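PDB 5ZBT: lectin-like protein from Entamoeba histolytica HM-1:IMSS-A, which is of unknown function but, as an ERGIC-53-like membrane protein represented here by its legume lectin-like domain, may bind D-mannose. Local coordinates for residues G99-E104 / N117-I122; V138-G143 / P151-Q156; K72-L77 / P205-I210; D111-Y116 / S211-G216; D44-I49 / S66-G71. All coordinates share one frame; numbering follows the deposited sequence.

Contact 1 (G99-E104 / N117-I122)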
# COMPACT_ATOMS: atom_id res chain seq x y z
N GLY A 99 -4.35 -0.67 0.45
CA GLY A 99 -3.40 -1.65 0.95
C GLY A 99 -2.13 -1.67 0.13
O GLY A 99 -2.16 -1.54 -1.09
N VAL A 100 -1.00 -1.82 0.83
CA VAL A 100 0.26 -2.16 0.19
C VAL A 100 0.65 -3.55 0.67
O VAL A 100 0.55 -3.86 1.86
CB VAL A 100 1.35 -1.13 0.50
CG1 VAL A 100 2.67 -1.50 -0.26
CG2 VAL A 100 0.87 0.25 0.11
N TRP A 101 1.07 -4.40 -0.25
CA TRP A 101 1.12 -5.82 0.01
C TRP A 101 2.49 -6.37 -0.32
O TRP A 101 3.07 -6.02 -1.35
CB TRP A 101 0.06 -6.56 -0.82
CG TRP A 101 -1.38 -6.14 -0.58
CD1 TRP A 101 -2.03 -5.02 -1.07
CD2 TRP A 101 -2.37 -6.87 0.17
NE1 TRP A 101 -3.34 -5.01 -0.65
CE2 TRP A 101 -3.57 -6.13 0.11
CE3 TRP A 101 -2.34 -8.07 0.90
CZ2 TRP A 101 -4.74 -6.57 0.74
CZ3 TRP A 101 -3.51 -8.50 1.53
CH2 TRP A 101 -4.69 -7.75 1.44
N LEU A 102 3.01 -7.23 0.55
CA LEU A 102 4.28 -7.93 0.31
C LEU A 102 3.96 -9.41 0.49
O LEU A 102 3.85 -9.89 1.63
CB LEU A 102 5.38 -7.46 1.25
CG LEU A 102 5.85 -5.99 1.08
CD1 LEU A 102 4.87 -4.95 1.65
CD2 LEU A 102 7.23 -5.76 1.70
N THR A 103 3.76 -10.12 -0.62
CA THR A 103 3.18 -11.46 -0.56
C THR A 103 3.98 -12.47 -1.36
O THR A 103 4.71 -12.13 -2.30
CB THR A 103 1.72 -11.48 -1.04
OG1 THR A 103 1.62 -10.88 -2.35
CG2 THR A 103 0.83 -10.77 -0.03
N GLU A 104 3.79 -13.73 -0.97
CA GLU A 104 4.44 -14.86 -1.63
C GLU A 104 3.94 -15.05 -3.06
O GLU A 104 4.71 -15.52 -3.92
CB GLU A 104 4.21 -16.13 -0.80
CG GLU A 104 4.72 -17.42 -1.43
CD GLU A 104 4.39 -18.65 -0.59
OE1 GLU A 104 5.31 -19.17 0.10
OE2 GLU A 104 3.22 -19.09 -0.61
N ASN A 117 -8.83 -12.48 1.12
CA ASN A 117 -8.57 -12.57 2.55
C ASN A 117 -7.57 -13.67 2.93
O ASN A 117 -7.07 -13.67 4.05
CB ASN A 117 -9.89 -12.78 3.32
CG ASN A 117 -10.77 -13.84 2.68
OD1 ASN A 117 -11.15 -13.73 1.52
ND2 ASN A 117 -11.09 -14.88 3.43
N ILE A 118 -7.26 -14.60 2.03
CA ILE A 118 -6.24 -15.61 2.27
C ILE A 118 -5.01 -15.26 1.44
O ILE A 118 -5.13 -15.05 0.23
CB ILE A 118 -6.74 -17.02 1.92
CG1 ILE A 118 -7.94 -17.37 2.81
CG2 ILE A 118 -5.63 -18.02 2.10
CD1 ILE A 118 -8.72 -18.58 2.38
N TYR A 119 -3.86 -15.16 2.11
CA TYR A 119 -2.60 -14.76 1.46
C TYR A 119 -1.45 -15.13 2.39
O TYR A 119 -1.65 -15.38 3.58
CB TYR A 119 -2.57 -13.26 1.12
CG TYR A 119 -2.58 -12.33 2.32
CD1 TYR A 119 -3.78 -11.96 2.92
CD2 TYR A 119 -1.40 -11.82 2.84
CE1 TYR A 119 -3.80 -11.10 4.03
CE2 TYR A 119 -1.41 -10.96 3.95
CZ TYR A 119 -2.61 -10.61 4.54
OH TYR A 119 -2.61 -9.78 5.64
N LYS A 120 -0.24 -15.16 1.84
CA LYS A 120 0.95 -15.40 2.65
C LYS A 120 1.87 -14.18 2.53
O LYS A 120 2.43 -13.92 1.46
CB LYS A 120 1.66 -16.69 2.26
CG LYS A 120 2.71 -17.14 3.27
CD LYS A 120 3.47 -18.39 2.80
CE LYS A 120 2.89 -19.68 3.43
NZ LYS A 120 2.66 -20.81 2.47
N GLY A 121 2.02 -13.44 3.60
CA GLY A 121 2.84 -12.25 3.58
C GLY A 121 2.26 -11.19 4.50
O GLY A 121 1.67 -11.50 5.54
N ILE A 122 2.40 -9.95 4.06
CA ILE A 122 2.12 -8.78 4.88
C ILE A 122 1.20 -7.86 4.09
O ILE A 122 1.43 -7.61 2.90
CB ILE A 122 3.43 -8.04 5.27
CG1 ILE A 122 4.15 -8.80 6.38
CG2 ILE A 122 3.18 -6.61 5.72
CD1 ILE A 122 5.66 -8.73 6.26

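Contact 2 (V138-G143 / P151-Q156)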
# COMPACT_ATOMS: atom_id res chain seq x y z
N VAL A 138 -1.12 -3.27 10.18
CA VAL A 138 -0.29 -4.27 9.54
C VAL A 138 -0.85 -5.63 9.94
O VAL A 138 -1.14 -5.87 11.11
CB VAL A 138 1.19 -4.16 9.94
CG1 VAL A 138 1.97 -5.29 9.32
CG2 VAL A 138 1.77 -2.81 9.48
N LEU A 139 -1.03 -6.49 8.94
CA LEU A 139 -1.66 -7.79 9.11
C LEU A 139 -0.77 -8.82 8.43
O LEU A 139 -0.74 -8.89 7.20
CB LEU A 139 -3.05 -7.79 8.49
CG LEU A 139 -4.04 -8.81 9.06
CD1 LEU A 139 -3.98 -8.74 10.54
CD2 LEU A 139 -5.43 -8.46 8.60
N LYS A 140 -0.04 -9.60 9.22
CA LYS A 140 0.76 -10.69 8.68
C LYS A 140 -0.08 -11.96 8.68
O LYS A 140 -0.69 -12.31 9.70
CB LYS A 140 2.05 -10.91 9.47
CG LYS A 140 2.94 -12.00 8.90
CD LYS A 140 4.35 -11.89 9.45
CE LYS A 140 5.33 -12.72 8.63
NZ LYS A 140 5.18 -14.20 8.88
N ASN A 141 -0.11 -12.64 7.55
CA ASN A 141 -0.92 -13.83 7.33
C ASN A 141 -0.03 -14.98 6.89
O ASN A 141 0.93 -14.79 6.14
CB ASN A 141 -2.00 -13.55 6.27
CG ASN A 141 -3.06 -14.65 6.18
OD1 ASN A 141 -2.96 -15.69 6.86
ND2 ASN A 141 -4.08 -14.42 5.35
N ASP A 142 -0.35 -16.18 7.38
CA ASP A 142 0.38 -17.40 7.05
C ASP A 142 -0.46 -18.32 6.16
O ASP A 142 -0.43 -19.55 6.31
CB ASP A 142 0.80 -18.11 8.34
CG ASP A 142 1.80 -19.24 8.09
OD1 ASP A 142 2.54 -19.17 7.07
OD2 ASP A 142 1.84 -20.20 8.91
N GLY A 143 -1.24 -17.76 5.25
CA GLY A 143 -2.08 -18.56 4.38
C GLY A 143 -3.41 -19.02 4.95
O GLY A 143 -3.96 -20.04 4.50
N PRO A 151 -4.96 -13.67 12.81
CA PRO A 151 -3.77 -13.41 12.01
C PRO A 151 -2.51 -13.76 12.78
O PRO A 151 -2.50 -13.83 14.01
CB PRO A 151 -3.84 -11.91 11.73
CG PRO A 151 -4.85 -11.38 12.71
CD PRO A 151 -5.82 -12.48 12.91
N GLU A 152 -1.43 -14.01 12.03
CA GLU A 152 -0.15 -14.29 12.66
C GLU A 152 0.38 -13.08 13.43
O GLU A 152 1.03 -13.24 14.47
CB GLU A 152 0.85 -14.76 11.61
CG GLU A 152 2.25 -14.94 12.15
CD GLU A 152 3.22 -15.52 11.13
OE1 GLU A 152 2.79 -15.89 10.01
OE2 GLU A 152 4.42 -15.63 11.46
N MET A 153 0.12 -11.87 12.94
CA MET A 153 0.51 -10.62 13.58
C MET A 153 -0.48 -9.54 13.17
O MET A 153 -0.91 -9.50 12.02
CB MET A 153 1.91 -10.16 13.18
CG MET A 153 3.04 -11.14 13.39
SD MET A 153 4.61 -10.32 13.12
CE MET A 153 5.71 -11.73 12.90
N TYR A 154 -0.84 -8.68 14.12
CA TYR A 154 -1.73 -7.55 13.85
C TYR A 154 -1.30 -6.36 14.69
O TYR A 154 -1.21 -6.46 15.91
CB TYR A 154 -3.20 -7.89 14.12
CG TYR A 154 -4.09 -6.67 13.95
CD1 TYR A 154 -4.48 -6.24 12.69
CD2 TYR A 154 -4.48 -5.92 15.04
CE1 TYR A 154 -5.27 -5.10 12.52
CE2 TYR A 154 -5.26 -4.79 14.89
CZ TYR A 154 -5.66 -4.39 13.62
OH TYR A 154 -6.43 -3.26 13.49
N TYR A 155 -1.05 -5.23 14.03
CA TYR A 155 -0.61 -4.00 14.67
C TYR A 155 -1.40 -2.84 14.09
O TYR A 155 -1.85 -2.90 12.94
CB TYR A 155 0.89 -3.73 14.43
CG TYR A 155 1.85 -4.67 15.15
CD1 TYR A 155 2.04 -5.98 14.71
CD2 TYR A 155 2.60 -4.23 16.24
CE1 TYR A 155 2.93 -6.83 15.36
CE2 TYR A 155 3.50 -5.08 16.88
CZ TYR A 155 3.65 -6.37 16.43
OH TYR A 155 4.52 -7.22 17.05
N GLN A 156 -1.56 -1.77 14.87
CA GLN A 156 -2.30 -0.64 14.33
C GLN A 156 -1.83 0.66 14.97
O GLN A 156 -1.16 0.68 16.00
CB GLN A 156 -3.81 -0.81 14.51
CG GLN A 156 -4.30 -0.77 15.94
CD GLN A 156 -5.80 -1.09 16.07
OE1 GLN A 156 -6.39 -1.78 15.22
NE2 GLN A 156 -6.41 -0.58 17.12
O HOH W 1 -2.31 -15.84 9.48

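Contact 3 (K72-L77 / P205-I210)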
# COMPACT_ATOMS: atom_id res chain seq x y z
N LYS A 72 4.86 -7.51 -11.31
CA LYS A 72 5.08 -8.68 -12.15
C LYS A 72 6.22 -9.55 -11.62
O LYS A 72 6.15 -10.78 -11.73
CB LYS A 72 5.36 -8.26 -13.59
CG LYS A 72 4.18 -7.61 -14.27
CD LYS A 72 4.24 -7.80 -15.75
CE LYS A 72 4.31 -6.48 -16.47
NZ LYS A 72 3.02 -6.23 -17.16
N TYR A 73 7.25 -8.94 -11.04
CA TYR A 73 8.50 -9.61 -10.73
C TYR A 73 8.71 -9.71 -9.22
O TYR A 73 8.72 -8.70 -8.51
CB TYR A 73 9.66 -8.89 -11.42
CG TYR A 73 9.39 -8.79 -12.90
CD1 TYR A 73 9.26 -9.95 -13.67
CD2 TYR A 73 9.20 -7.57 -13.53
CE1 TYR A 73 8.96 -9.90 -15.03
CE2 TYR A 73 8.91 -7.50 -14.90
CZ TYR A 73 8.79 -8.67 -15.64
OH TYR A 73 8.51 -8.65 -17.00
N LYS A 74 8.84 -10.94 -8.73
CA LYS A 74 9.15 -11.19 -7.33
C LYS A 74 10.57 -10.71 -7.01
O LYS A 74 11.52 -11.02 -7.74
CB LYS A 74 9.00 -12.67 -7.03
CG LYS A 74 9.40 -13.07 -5.62
CD LYS A 74 9.11 -14.55 -5.37
CE LYS A 74 8.01 -14.70 -4.31
NZ LYS A 74 7.35 -16.03 -4.37
N VAL A 75 10.71 -9.97 -5.90
CA VAL A 75 11.98 -9.34 -5.55
C VAL A 75 12.58 -10.00 -4.30
O VAL A 75 11.87 -10.47 -3.41
CB VAL A 75 11.84 -7.82 -5.32
CG1 VAL A 75 11.50 -7.13 -6.62
CG2 VAL A 75 10.78 -7.50 -4.25
N ASP A 76 13.91 -10.02 -4.26
CA ASP A 76 14.68 -10.50 -3.11
C ASP A 76 15.52 -9.33 -2.63
O ASP A 76 16.63 -9.12 -3.13
CB ASP A 76 15.56 -11.69 -3.51
CG ASP A 76 16.14 -12.42 -2.30
OD1 ASP A 76 16.04 -11.90 -1.17
OD2 ASP A 76 16.68 -13.54 -2.49
N LEU A 77 15.01 -8.57 -1.66
CA LEU A 77 15.66 -7.28 -1.47
C LEU A 77 16.58 -7.29 -0.26
O LEU A 77 16.35 -8.02 0.70
CB LEU A 77 14.63 -6.16 -1.29
CG LEU A 77 13.73 -5.87 -2.49
CD1 LEU A 77 12.82 -4.73 -2.16
CD2 LEU A 77 14.59 -5.55 -3.71
N PRO A 205 11.28 -13.36 -0.17
CA PRO A 205 11.03 -12.73 -1.48
C PRO A 205 9.54 -12.50 -1.73
O PRO A 205 8.70 -13.32 -1.36
CB PRO A 205 11.63 -13.74 -2.47
CG PRO A 205 12.72 -14.43 -1.68
CD PRO A 205 12.28 -14.45 -0.24
N PHE A 206 9.20 -11.37 -2.36
CA PHE A 206 7.79 -10.99 -2.44
C PHE A 206 7.47 -10.28 -3.75
O PHE A 206 8.33 -9.70 -4.42
CB PHE A 206 7.38 -10.09 -1.26
CG PHE A 206 8.13 -8.77 -1.20
CD1 PHE A 206 9.29 -8.63 -0.44
CD2 PHE A 206 7.66 -7.67 -1.90
CE1 PHE A 206 9.97 -7.42 -0.38
CE2 PHE A 206 8.34 -6.46 -1.84
CZ PHE A 206 9.49 -6.33 -1.08
N TYR A 207 6.19 -10.33 -4.10
CA TYR A 207 5.61 -9.41 -5.06
C TYR A 207 5.03 -8.20 -4.33
O TYR A 207 4.35 -8.35 -3.31
CB TYR A 207 4.49 -10.07 -5.86
CG TYR A 207 4.87 -11.29 -6.67
CD1 TYR A 207 5.27 -11.16 -8.00
CD2 TYR A 207 4.76 -12.57 -6.14
CE1 TYR A 207 5.57 -12.27 -8.78
CE2 TYR A 207 5.06 -13.68 -6.90
CZ TYR A 207 5.47 -13.52 -8.22
OH TYR A 207 5.76 -14.63 -8.98
N LEU A 208 5.25 -7.02 -4.88
CA LEU A 208 4.71 -5.79 -4.31
C LEU A 208 3.36 -5.50 -4.95
O LEU A 208 3.26 -5.39 -6.18
CB LEU A 208 5.67 -4.62 -4.52
CG LEU A 208 5.17 -3.33 -3.88
CD1 LEU A 208 5.11 -3.49 -2.35
CD2 LEU A 208 6.06 -2.17 -4.24
N GLY A 209 2.33 -5.38 -4.13
CA GLY A 209 1.00 -5.05 -4.61
C GLY A 209 0.48 -3.76 -4.01
O GLY A 209 0.87 -3.36 -2.91
N ILE A 210 -0.41 -3.11 -4.74
CA ILE A 210 -1.18 -1.97 -4.24
C ILE A 210 -2.64 -2.24 -4.56
O ILE A 210 -2.96 -2.77 -5.63
CB ILE A 210 -0.71 -0.63 -4.87
CG1 ILE A 210 0.78 -0.40 -4.60
CG2 ILE A 210 -1.54 0.57 -4.33
CD1 ILE A 210 1.38 0.70 -5.42
O HOH W 2 6.68 -6.86 -7.44
O HOH W 3 8.69 -16.05 -1.40

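Contact 4 (D111-Y116 / S211-G216)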
# COMPACT_ATOMS: atom_id res chain seq x y z
N ASP A 111 -12.33 -9.10 -0.74
CA ASP A 111 -13.01 -8.09 0.06
C ASP A 111 -12.10 -7.36 1.04
O ASP A 111 -12.55 -6.44 1.73
CB ASP A 111 -14.18 -8.74 0.79
CG ASP A 111 -15.11 -9.47 -0.16
OD1 ASP A 111 -15.31 -8.97 -1.30
OD2 ASP A 111 -15.61 -10.55 0.21
N LEU A 112 -10.82 -7.74 1.11
CA LEU A 112 -9.86 -7.14 2.04
C LEU A 112 -9.18 -5.98 1.33
O LEU A 112 -8.12 -6.14 0.73
CB LEU A 112 -8.86 -8.19 2.50
CG LEU A 112 -7.84 -7.85 3.58
CD1 LEU A 112 -8.51 -7.10 4.75
CD2 LEU A 112 -7.16 -9.14 4.08
N PHE A 113 -9.79 -4.79 1.38
CA PHE A 113 -9.32 -3.62 0.64
C PHE A 113 -9.01 -3.97 -0.81
O PHE A 113 -7.96 -3.61 -1.35
CB PHE A 113 -8.08 -3.00 1.30
CG PHE A 113 -8.27 -2.63 2.73
CD1 PHE A 113 -8.89 -1.44 3.07
CD2 PHE A 113 -7.85 -3.47 3.74
CE1 PHE A 113 -9.09 -1.11 4.40
CE2 PHE A 113 -8.06 -3.14 5.07
CZ PHE A 113 -8.67 -1.95 5.39
N GLY A 114 -9.93 -4.70 -1.46
CA GLY A 114 -9.77 -5.09 -2.84
C GLY A 114 -9.15 -6.45 -3.08
O GLY A 114 -9.36 -7.03 -4.15
N ALA A 115 -8.40 -7.00 -2.13
CA ALA A 115 -7.69 -8.26 -2.34
C ALA A 115 -8.28 -9.39 -1.50
O ALA A 115 -9.11 -9.18 -0.61
CB ALA A 115 -6.20 -8.10 -2.02
N TYR A 116 -7.81 -10.60 -1.79
CA TYR A 116 -8.37 -11.80 -1.15
C TYR A 116 -7.97 -11.86 0.32
O TYR A 116 -6.90 -11.39 0.72
CB TYR A 116 -7.89 -13.07 -1.89
CG TYR A 116 -8.80 -14.26 -1.64
CD1 TYR A 116 -10.16 -14.19 -1.96
CD2 TYR A 116 -8.32 -15.42 -1.06
CE1 TYR A 116 -11.00 -15.26 -1.72
CE2 TYR A 116 -9.17 -16.51 -0.82
CZ TYR A 116 -10.51 -16.42 -1.15
OH TYR A 116 -11.37 -17.48 -0.93
N SER A 211 -3.52 -1.90 -3.62
CA SER A 211 -4.95 -2.14 -3.78
C SER A 211 -5.73 -1.06 -3.04
O SER A 211 -5.19 -0.35 -2.18
CB SER A 211 -5.36 -3.51 -3.25
OG SER A 211 -5.35 -3.49 -1.84
N ALA A 212 -7.01 -0.96 -3.38
CA ALA A 212 -7.87 -0.02 -2.66
C ALA A 212 -9.32 -0.37 -2.91
O ALA A 212 -9.67 -0.97 -3.93
CB ALA A 212 -7.60 1.44 -3.08
N THR A 213 -10.16 0.01 -1.96
CA THR A 213 -11.60 -0.08 -2.13
C THR A 213 -12.21 1.24 -1.69
O THR A 213 -11.71 1.89 -0.77
CB THR A 213 -12.18 -1.24 -1.30
OG1 THR A 213 -13.59 -1.32 -1.52
CG2 THR A 213 -11.93 -1.04 0.20
N ASN A 214 -13.27 1.67 -2.37
CA ASN A 214 -13.98 2.85 -1.89
C ASN A 214 -14.97 2.53 -0.77
O ASN A 214 -15.50 3.46 -0.14
CB ASN A 214 -14.72 3.57 -3.02
CG ASN A 214 -13.79 4.11 -4.10
OD1 ASN A 214 -14.21 4.26 -5.26
ND2 ASN A 214 -12.53 4.38 -3.75
N GLY A 215 -15.24 1.26 -0.51
CA GLY A 215 -16.20 0.94 0.55
C GLY A 215 -17.55 1.58 0.29
O GLY A 215 -18.07 1.55 -0.84
N GLY A 216 -18.12 2.17 1.33
CA GLY A 216 -19.46 2.74 1.26
C GLY A 216 -19.58 4.12 0.64
O GLY A 216 -20.69 4.66 0.55

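Contact 5 (D44-I49 / S66-G71)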
# COMPACT_ATOMS: atom_id res chain seq x y z
N ASP A 44 0.99 -5.61 -13.29
CA ASP A 44 -0.32 -5.98 -13.81
C ASP A 44 -1.40 -5.10 -13.19
O ASP A 44 -1.24 -4.58 -12.08
CB ASP A 44 -0.67 -7.44 -13.50
CG ASP A 44 0.31 -8.41 -14.06
OD1 ASP A 44 0.71 -8.24 -15.23
OD2 ASP A 44 0.68 -9.35 -13.32
N MET A 45 -2.52 -4.99 -13.90
CA MET A 45 -3.60 -4.09 -13.52
C MET A 45 -4.93 -4.81 -13.64
O MET A 45 -5.25 -5.36 -14.69
CB MET A 45 -3.58 -2.82 -14.39
CG MET A 45 -2.39 -1.94 -14.03
SD MET A 45 -2.16 -0.51 -15.09
CE MET A 45 -0.41 -0.65 -15.47
N LYS A 46 -5.70 -4.80 -12.56
CA LYS A 46 -6.94 -5.58 -12.48
C LYS A 46 -7.97 -4.72 -11.76
O LYS A 46 -7.92 -4.57 -10.53
CB LYS A 46 -6.69 -6.90 -11.77
CG LYS A 46 -7.94 -7.72 -11.48
CD LYS A 46 -8.63 -8.20 -12.73
CE LYS A 46 -9.08 -9.65 -12.57
NZ LYS A 46 -10.06 -10.09 -13.61
N GLY A 47 -8.90 -4.15 -12.53
CA GLY A 47 -9.86 -3.19 -12.03
C GLY A 47 -9.66 -1.86 -12.72
O GLY A 47 -8.83 -1.72 -13.62
N PRO A 48 -10.42 -0.85 -12.31
CA PRO A 48 -10.34 0.47 -12.96
C PRO A 48 -9.09 1.27 -12.63
O PRO A 48 -9.18 2.46 -12.29
CB PRO A 48 -11.58 1.20 -12.45
CG PRO A 48 -11.81 0.56 -11.10
CD PRO A 48 -11.49 -0.90 -11.30
N ILE A 49 -7.92 0.66 -12.77
CA ILE A 49 -6.66 1.38 -12.68
C ILE A 49 -6.45 2.15 -13.98
O ILE A 49 -6.74 1.63 -15.07
CB ILE A 49 -5.50 0.40 -12.41
CG1 ILE A 49 -5.58 -0.14 -10.99
CG2 ILE A 49 -4.16 1.07 -12.69
CD1 ILE A 49 -5.52 -1.64 -10.95
N SER A 66 -13.09 -1.30 -6.53
CA SER A 66 -11.81 -1.72 -5.98
C SER A 66 -10.91 -2.14 -7.13
O SER A 66 -11.37 -2.40 -8.24
CB SER A 66 -12.00 -2.85 -4.97
OG SER A 66 -12.42 -4.04 -5.62
N SER A 67 -9.61 -2.21 -6.84
CA SER A 67 -8.58 -2.50 -7.83
C SER A 67 -7.39 -3.15 -7.15
O SER A 67 -7.16 -2.94 -5.96
CB SER A 67 -8.10 -1.23 -8.53
OG SER A 67 -9.15 -0.58 -9.22
N ILE A 68 -6.65 -3.94 -7.91
CA ILE A 68 -5.37 -4.48 -7.46
C ILE A 68 -4.33 -4.23 -8.55
O ILE A 68 -4.57 -4.46 -9.74
CB ILE A 68 -5.45 -5.98 -7.10
CG1 ILE A 68 -5.89 -6.83 -8.29
CG2 ILE A 68 -6.41 -6.20 -5.93
CD1 ILE A 68 -6.19 -8.28 -7.90
N MET A 69 -3.19 -3.71 -8.14
CA MET A 69 -2.04 -3.48 -9.01
C MET A 69 -0.96 -4.44 -8.51
O MET A 69 -0.50 -4.31 -7.38
CB MET A 69 -1.61 -2.02 -8.90
CG MET A 69 -0.87 -1.45 -10.07
SD MET A 69 -0.59 0.28 -9.68
CE MET A 69 0.85 0.60 -10.65
N ASN A 70 -0.59 -5.41 -9.35
CA ASN A 70 0.28 -6.53 -8.98
C ASN A 70 1.65 -6.38 -9.62
O ASN A 70 1.75 -6.33 -10.85
CB ASN A 70 -0.31 -7.86 -9.42
CG ASN A 70 -1.32 -8.38 -8.46
OD1 ASN A 70 -1.31 -8.01 -7.28
ND2 ASN A 70 -2.22 -9.24 -8.94
N GLY A 71 2.70 -6.34 -8.79
CA GLY A 71 4.05 -6.40 -9.30
C GLY A 71 4.25 -7.65 -10.14
O GLY A 71 3.83 -8.74 -9.75
O HOH W 4 -1.70 -10.14 -11.89

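Contact 1 (G99-E104 / N117-I122)
Two rings meet edge to face here: CZ3 of Trp-101 stands 3.6 Å above the plane of the Tyr-119 ring, over its centre, while the indole keeps Tyr-119 CD1 at its own edge. The planes lie at 83°, a T-shaped pair with centroids of the phenol and the indole six-membered ring 5.0 Å apart. Tyr-119 reaches this position with CG between its backbone N and carbonyl carbon (chi1 65°), which folds the ring back toward strand 97-103. Thr-103 CG2 comes to CD2 of the same ring at 3.8 Å. Trp-101 NE1 bonds to Ser-211 OG and Tyr-119 OH to the carbonyl of Leu-139, which anchors the far end of each side chain. Beside them the backbones pair: Leu-102 N gives an almost straight bond to Ile-122 O (2.9 Å), and Ile-122 N returns one to Leu-102 O. Gly-121, at backbone angles suited to glycine, brings its CA to 3.2 Å from Leu-102 O. At the outer end Glu-104 N bonds to Lys-120 O, and the two side chains form a loose salt bridge, OE2 of Glu-104 lying 3.6 Å from NZ of Lys-120. The whole exemplifies how neighbouring antiparallel strands begin to pair in the beta-sandwich of legume-like lectins, a long loop returning the chain to the same sheet.

Contact 2 (V138-G143 / P151-Q156)
The carbonyl oxygen of Lys-140 faces two successive amides: Glu-152 N at 3.0 Å and Met-153 N at 3.4 Å, both weak bonds. Two residues thus stand opposite one, the signature of a classic beta bulge, and the regular pairing resumes beyond it with Lys-140 N to Met-153 O and the reciprocal pair of Val-138 and Tyr-155. Lys-140 and Glu-152 run side by side in the same direction until the lysine bends at its last torsion (chi4 -74°), which brings NZ of Lys-140 to 3.0 Å from OE2 of Glu-152, a salt bridge whose hydrogen bond is weak, with OE1 3.1 Å from the same NZ. Asp-142 OD1 lies 4.4 Å from Glu-152 OE1, a pair of like charges that Lys-140 may partly offset. Met-153 lies along Lys-140 as well, its CE 3.7 Å from CD of the lysine. On the opposite face, Leu-139 CD1 wedges between Pro-151 CB and the edge of the Tyr-154 ring, 3.3 Å from CD1 of the tyrosine. A water accepts from Asp-142 N (2.9 Å) and, weakly, from Glu-152 N. This hairpin closes one margin of its sheet: strand 153-158 is outermost, strand 135-142 is bonded on its far side to 122-127, and Val-138, Met-153 and Tyr-155 rest on strand 191-198 of the other sheet.

Contact 3 (K72-L77 / P205-I210)
Phe-206 tucks CG between its backbone N and carbonyl carbon (chi1 62°), and Val-75 places CG2 in the equivalent position; together these torsions lay the methyl over the phenyl face, a CH-pi contact with CG2 of Val-75 3.7 Å from the centroid of the Phe-206 ring. Tyr-207 turns the other way (chi1 -60°), and its ring receives Lys-74 CB over the centre of one face, 3.9 Å from the centroid, while the carbonyl oxygen of Lys-72 meets its edge. Adjacent rings therefore hold adjacent residues of the loop. Leu-77 CD1 adds a further touch at Phe-206 CZ, 3.8 Å away. Between the rings the backbones form a single antiparallel bridge: Val-75 N donates to Phe-206 O at 2.8 Å, and Phe-206 N to Val-75 O at 3.0 Å. Lys-74 runs on past Pro-205, its CE 3.3 Å from the proline O, toward the carbonyl of Glu-104, which binds NZ. Farther along, a water links Tyr-73 O to Leu-208 N where the loop and the strand part. Such a loop, leaving strand 66-71 of one sheet for strand 80-90 of the other, is a crossing between the two layers of the legume-lectin beta-sandwich.

Contact 4 (D111-Y116 / S211-G216)
A type I' beta turn running from Leu-112 to Ala-115 leans Phe-113 and Gly-114 against the end of strand 207-213. The turn is closed from within by a reciprocal pair of bonds, Leu-112 N to Ala-115 O (2.8 Å) and Ala-115 N to Leu-112 O (3.0 Å), and Asp-111 shares the place opposite Ala-115 with Leu-112 as a classic beta bulge. Its two central residues both have positive phi, 47° at Phe-113 and 94° at Gly-114. One polar bond fastens the turn to the strand: Ser-211 OG donates to Phe-113 O at 2.7 Å, approaching a little outside the carbonyl plane. The same hydroxyl is bonded to Trp-101 NE1, so it ties the turn to the indole as well. Two residues on, Thr-213 props the turn with its methyl, CG2 lying 3.7 Å from Phe-113 CA and 4.2 Å from CD1 of the Phe-113 ring, which it meets obliquely. Thr-213 OG1, set anti to its own backbone nitrogen, accepts from Gly-215 N at 3.2 Å; this ST turn bends the chain as the strand ends. The turn belongs to the long loop between strands 97-103 and 122-127. Phe-113 stacks on Phe-125 of the latter strand, Leu-112 and Ala-115 pack on Trp-101 of the former, and strand 207-213 lies between 97-103 and 66-71.

Contact 5 (D44-I49 / S66-G71)
Ile-49 and Pro-48 press against Ser-67 where edge strand 43-46 of the legume-lectin beta-sandwich gives way to an inverse gamma turn centred on the proline. This is the tight end. Ile-49 CD1 lies 3.2 Å from Ile-68 O and 3.6 Å from Ser-67 CB, while Pro-48 CD comes within 3.1 Å of Ser-67 OG, a hydroxyl already bonded to the carbonyl of Ile-58 on strand 56-59 of the other sheet. Gly-47 lets the chain turn here, with a backbone conformation suited to glycine. Along the strands, reciprocal backbone bonds join Asp-44 with Asn-70 and Lys-46 with Ile-68, the latter including Ile-68 N to Lys-46 O at 3.0 Å. Met-45 and Met-69 share the face beneath helix 36-42 but barely touch, their CG atoms 4.3 Å apart. On the other face the looser part is the exposed Lys-46: its CB lies 3.6 Å from Ile-68 CG1, beyond which the chain, bent at its second and third torsions, departs from Ile-68. The polar ends of Asp-44 and Asn-70 do not meet directly: OD2 of Asp-44 forms a salt bridge with Lys-106, and ND2 of Asn-70 bonds to the carbonyl of Leu-107. One water spans them, donating to Asp-44 OD2 at 2.9 Å and accepting from Asn-70 ND2 at 3.1 Å.

All five contacts reach a single seven-stranded antiparallel sheet of the sandwich. Across it, contact 5 marks one margin and contact 2 the other, their centres about 23 Å apart, with contacts 3, 4 and 1 between. Contacts 3 and 4 share strand 207-213, their centres about 20 Å apart, and contact 1 lies on its neighbour, 97-103, its centre about 9 Å from that of contact 2. Along the chain contact 5 closes first; contact 3 then spans the region holding contacts 1 and 2, and contact 4 crosses both 1 and 3. Strand 207-213, late in the sequence, lies between 66-71 and 97-103, which come early, so the sheet joins distant parts of the chain.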